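Local coordinates for BauA (Acinetobacter baumannii, PDB 6HCP), which probably takes up ferric preacinetobactin across the outer membrane as a TonB-dependent siderophore receptor, at residues Arg256-Pro270 against Ala680-Leu692. Numbering follows the deposited sequence.
Sequences RGVNVSTAVGIPKPP and AYWAQPQLTNLAL. With EDO (1,2-ethanediol), chain J.
Val-258 and Leu-690 form a single antiparallel hydrogen-bonded pair, Val-258 N giving to Leu-690 O (2.8 Å) and Leu-690 N to Val-258 O (2.9 Å), with Asn-689 and Leu-690 both opposite Val-258 in a classic beta bulge. Beyond this one bridge asparagine side chains take over the pairing, those of Asn-259 and Asn-689 crossing at about a right angle: Asn-259 OD1 accepts from Asn-689 N, and Asn-689 OD1 offers a lone pair to Val-260 N (2.9 Å, N-H...O 169°). Thr-688, chi1 58°, sets OG1 between its backbone N and carbonyl carbon, from where it donates to Arg-256 O (2.8 Å). Water joins that same carbonyl to Gln-686 O. Both segments belong to the connections between transmembrane strands of a TonB-dependent receptor barrel; 682-683 and 691-692 pair as a hairpin, and strand 258-259 also runs parallel to 320-325. The indole of Trp-682 lies against the returning limb 266-270. Trp-682 NE1 donates to Pro-267 O (2.8 Å), which lies in the indole plane and is approached nearly end-on to its C=O. Pro-269 CB sits over the Trp-682 five-membered ring, a CH-pi contact 3.9 Å from the centroid, beside Leu-692 CD2; Leu-690 CD1 takes the opposite face and also meets Ile-266 CG2 (3.9 Å). Between Pro-267 and Pro-269, Lys-268 NZ forms a salt bridge with Asp-219 of the second subunit.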
# COMPACT_ATOMS: atom_id res chain seq x y z
N ARG A 256 24.37 -7.22 -7.72
CA ARG A 256 25.61 -6.91 -8.45
C ARG A 256 25.34 -5.86 -9.53
O ARG A 256 26.25 -5.13 -9.96
CB ARG A 256 26.19 -8.19 -9.06
CG ARG A 256 27.47 -8.00 -9.87
CD ARG A 256 28.59 -7.50 -8.97
NE ARG A 256 29.90 -7.50 -9.62
CZ ARG A 256 31.07 -7.35 -8.98
NH1 ARG A 256 31.12 -7.27 -7.65
NH2 ARG A 256 32.19 -7.42 -9.67
N GLY A 257 24.11 -5.83 -10.05
CA GLY A 257 23.73 -4.97 -11.16
C GLY A 257 24.03 -5.57 -12.53
O GLY A 257 24.57 -6.67 -12.66
N VAL A 258 23.60 -4.84 -13.56
CA VAL A 258 23.59 -5.34 -14.91
C VAL A 258 24.15 -4.27 -15.85
O VAL A 258 24.02 -3.06 -15.62
CB VAL A 258 22.17 -5.80 -15.32
CG1 VAL A 258 21.66 -6.89 -14.39
CG2 VAL A 258 21.20 -4.63 -15.37
N ASN A 259 24.62 -4.75 -16.99
CA ASN A 259 25.19 -3.92 -18.07
C ASN A 259 24.20 -3.82 -19.23
O ASN A 259 23.44 -4.74 -19.51
CB ASN A 259 26.54 -4.48 -18.51
CG ASN A 259 27.60 -4.30 -17.44
OD1 ASN A 259 27.45 -3.47 -16.55
ND2 ASN A 259 28.58 -5.19 -17.41
N VAL A 260 24.28 -2.69 -19.94
CA VAL A 260 23.47 -2.41 -21.09
C VAL A 260 24.39 -1.91 -22.21
O VAL A 260 25.49 -1.40 -21.95
CB VAL A 260 22.36 -1.39 -20.77
CG1 VAL A 260 21.27 -2.01 -19.92
CG2 VAL A 260 22.89 -0.13 -20.09
N SER A 261 23.89 -1.98 -23.44
CA SER A 261 24.58 -1.42 -24.62
C SER A 261 23.68 -0.39 -25.28
O SER A 261 22.45 -0.44 -25.15
CB SER A 261 24.93 -2.52 -25.58
OG SER A 261 23.76 -3.15 -26.09
N THR A 262 24.28 0.44 -26.14
CA THR A 262 23.51 1.37 -26.94
C THR A 262 22.70 0.61 -28.00
O THR A 262 21.62 1.02 -28.34
CB THR A 262 24.42 2.42 -27.59
OG1 THR A 262 25.40 1.73 -28.36
CG2 THR A 262 25.12 3.30 -26.57
N ALA A 263 23.24 -0.52 -28.49
CA ALA A 263 22.56 -1.33 -29.52
C ALA A 263 21.22 -1.83 -28.99
O ALA A 263 20.21 -1.76 -29.67
CB ALA A 263 23.44 -2.47 -29.97
N VAL A 264 21.19 -2.25 -27.72
CA VAL A 264 19.99 -2.87 -27.18
C VAL A 264 19.15 -1.83 -26.44
O VAL A 264 17.93 -1.86 -26.52
CB VAL A 264 20.36 -4.06 -26.28
CG1 VAL A 264 19.16 -4.59 -25.51
CG2 VAL A 264 21.05 -5.14 -27.10
N GLY A 265 19.79 -0.99 -25.64
CA GLY A 265 19.11 0.04 -24.89
C GLY A 265 18.71 -0.44 -23.50
O GLY A 265 18.94 -1.60 -23.14
N ILE A 266 18.08 0.46 -22.74
CA ILE A 266 17.65 0.22 -21.38
C ILE A 266 16.15 -0.08 -21.40
O ILE A 266 15.34 0.79 -21.69
CB ILE A 266 17.96 1.42 -20.47
CG1 ILE A 266 19.47 1.69 -20.42
CG2 ILE A 266 17.40 1.19 -19.07
CD1 ILE A 266 19.86 2.99 -19.82
N PRO A 267 15.74 -1.31 -21.06
CA PRO A 267 14.32 -1.62 -20.99
C PRO A 267 13.72 -1.09 -19.69
O PRO A 267 14.43 -0.67 -18.76
CB PRO A 267 14.31 -3.15 -21.02
CG PRO A 267 15.58 -3.52 -20.30
CD PRO A 267 16.59 -2.43 -20.64
N LYS A 268 12.39 -1.04 -19.65
CA LYS A 268 11.70 -0.58 -18.47
C LYS A 268 12.07 -1.43 -17.27
O LYS A 268 12.26 -2.65 -17.38
CB LYS A 268 10.19 -0.58 -18.73
CG LYS A 268 9.76 0.51 -19.69
CD LYS A 268 8.31 0.93 -19.50
CE LYS A 268 7.73 1.56 -20.74
NZ LYS A 268 8.49 2.78 -21.06
N PRO A 269 12.25 -0.81 -16.09
CA PRO A 269 12.64 -1.55 -14.89
C PRO A 269 11.54 -2.53 -14.49
O PRO A 269 10.36 -2.22 -14.56
CB PRO A 269 12.86 -0.47 -13.83
CG PRO A 269 12.13 0.74 -14.32
CD PRO A 269 12.11 0.64 -15.84
N PRO A 270 11.92 -3.77 -14.14
CA PRO A 270 11.03 -4.70 -13.45
C PRO A 270 10.57 -4.09 -12.13
O PRO A 270 11.12 -3.07 -11.67
CB PRO A 270 11.90 -5.93 -13.17
CG PRO A 270 13.06 -5.80 -14.12
CD PRO A 270 13.28 -4.31 -14.29
N ALA A 680 9.76 1.68 -8.92
CA ALA A 680 10.81 0.92 -9.61
C ALA A 680 11.67 1.90 -10.42
O ALA A 680 11.16 2.64 -11.25
CB ALA A 680 10.20 -0.13 -10.50
N TYR A 681 12.98 1.91 -10.16
CA TYR A 681 13.88 2.75 -10.93
C TYR A 681 15.25 2.09 -11.08
O TYR A 681 15.71 1.35 -10.19
CB TYR A 681 14.02 4.13 -10.28
CG TYR A 681 14.65 4.13 -8.91
CD1 TYR A 681 13.88 3.92 -7.78
CD2 TYR A 681 16.02 4.35 -8.74
CE1 TYR A 681 14.43 3.96 -6.51
CE2 TYR A 681 16.58 4.37 -7.47
CZ TYR A 681 15.78 4.21 -6.35
OH TYR A 681 16.33 4.18 -5.10
N TRP A 682 15.89 2.39 -12.22
CA TRP A 682 17.30 2.08 -12.47
C TRP A 682 18.15 3.23 -11.93
O TRP A 682 17.83 4.39 -12.16
CB TRP A 682 17.57 1.95 -13.98
CG TRP A 682 16.86 0.85 -14.71
CD1 TRP A 682 16.03 1.00 -15.78
CD2 TRP A 682 17.12 -0.56 -14.59
NE1 TRP A 682 15.68 -0.23 -16.26
CE2 TRP A 682 16.33 -1.20 -15.56
CE3 TRP A 682 17.86 -1.34 -13.68
CZ2 TRP A 682 16.38 -2.58 -15.76
CZ3 TRP A 682 17.89 -2.71 -13.86
CH2 TRP A 682 17.16 -3.31 -14.89
N ALA A 683 19.32 2.89 -11.41
CA ALA A 683 20.37 3.88 -11.13
C ALA A 683 21.72 3.16 -11.25
O ALA A 683 21.76 1.94 -11.32
CB ALA A 683 20.18 4.48 -9.76
N GLN A 684 22.82 3.92 -11.20
CA GLN A 684 24.10 3.35 -11.55
C GLN A 684 24.85 2.98 -10.28
O GLN A 684 25.27 3.86 -9.53
CB GLN A 684 24.95 4.30 -12.40
CG GLN A 684 26.29 3.69 -12.84
CD GLN A 684 26.80 4.24 -14.14
OE1 GLN A 684 27.74 5.04 -14.16
NE2 GLN A 684 26.26 3.74 -15.25
N PRO A 685 25.17 1.69 -10.09
CA PRO A 685 26.03 1.27 -8.98
C PRO A 685 27.51 1.34 -9.38
O PRO A 685 27.83 1.65 -10.55
CB PRO A 685 25.56 -0.18 -8.79
CG PRO A 685 25.33 -0.65 -10.21
CD PRO A 685 24.80 0.56 -10.96
N GLN A 686 28.37 0.87 -8.50
CA GLN A 686 29.78 0.62 -8.84
C GLN A 686 29.93 -0.62 -9.72
O GLN A 686 29.20 -1.61 -9.55
CB GLN A 686 30.59 0.47 -7.56
CG GLN A 686 30.74 1.79 -6.83
CD GLN A 686 31.62 1.67 -5.61
OE1 GLN A 686 32.58 0.91 -5.61
NE2 GLN A 686 31.37 2.51 -4.61
N LEU A 687 30.84 -0.53 -10.69
CA LEU A 687 31.40 -1.62 -11.50
C LEU A 687 30.46 -2.10 -12.61
O LEU A 687 30.93 -2.59 -13.61
CB LEU A 687 31.84 -2.79 -10.62
CG LEU A 687 32.91 -2.44 -9.58
CD1 LEU A 687 33.41 -3.71 -8.89
CD2 LEU A 687 34.08 -1.67 -10.19
N THR A 688 29.14 -1.96 -12.45
CA THR A 688 28.19 -2.33 -13.51
C THR A 688 27.31 -1.11 -13.81
O THR A 688 27.31 -0.14 -13.07
CB THR A 688 27.31 -3.54 -13.11
OG1 THR A 688 26.63 -3.18 -11.90
CG2 THR A 688 28.09 -4.82 -12.90
N ASN A 689 26.55 -1.17 -14.91
CA ASN A 689 25.87 0.01 -15.45
C ASN A 689 24.63 0.41 -14.64
O ASN A 689 24.36 1.61 -14.48
CB ASN A 689 25.45 -0.18 -16.91
CG ASN A 689 26.59 -0.33 -17.89
OD1 ASN A 689 26.39 -0.94 -18.94
ND2 ASN A 689 27.78 0.22 -17.60
N LEU A 690 23.84 -0.59 -14.19
CA LEU A 690 22.52 -0.35 -13.62
C LEU A 690 22.25 -1.31 -12.47
O LEU A 690 22.66 -2.45 -12.51
CB LEU A 690 21.44 -0.61 -14.67
CG LEU A 690 21.43 0.24 -15.93
CD1 LEU A 690 20.32 -0.25 -16.85
CD2 LEU A 690 21.26 1.71 -15.61
N ALA A 691 21.44 -0.84 -11.52
CA ALA A 691 20.85 -1.68 -10.51
C ALA A 691 19.51 -1.06 -10.11
O ALA A 691 19.34 0.15 -10.18
CB ALA A 691 21.76 -1.80 -9.32
N LEU A 692 18.56 -1.90 -9.72
CA LEU A 692 17.28 -1.42 -9.25
C LEU A 692 17.43 -0.80 -7.86
O LEU A 692 18.08 -1.35 -6.99
CB LEU A 692 16.28 -2.58 -9.19
CG LEU A 692 15.76 -3.07 -10.53
CD1 LEU A 692 14.92 -4.32 -10.32
CD2 LEU A 692 14.94 -1.99 -11.23
C1 EDO J . 35.08 -5.85 -5.26
O1 EDO J . 35.95 -5.46 -6.33
C2 EDO J . 33.72 -6.16 -5.88
O2 EDO J . 33.31 -7.51 -5.60
O HOH W 1 28.12 -3.96 -8.63
O HOH W 2 30.76 -4.77 -15.37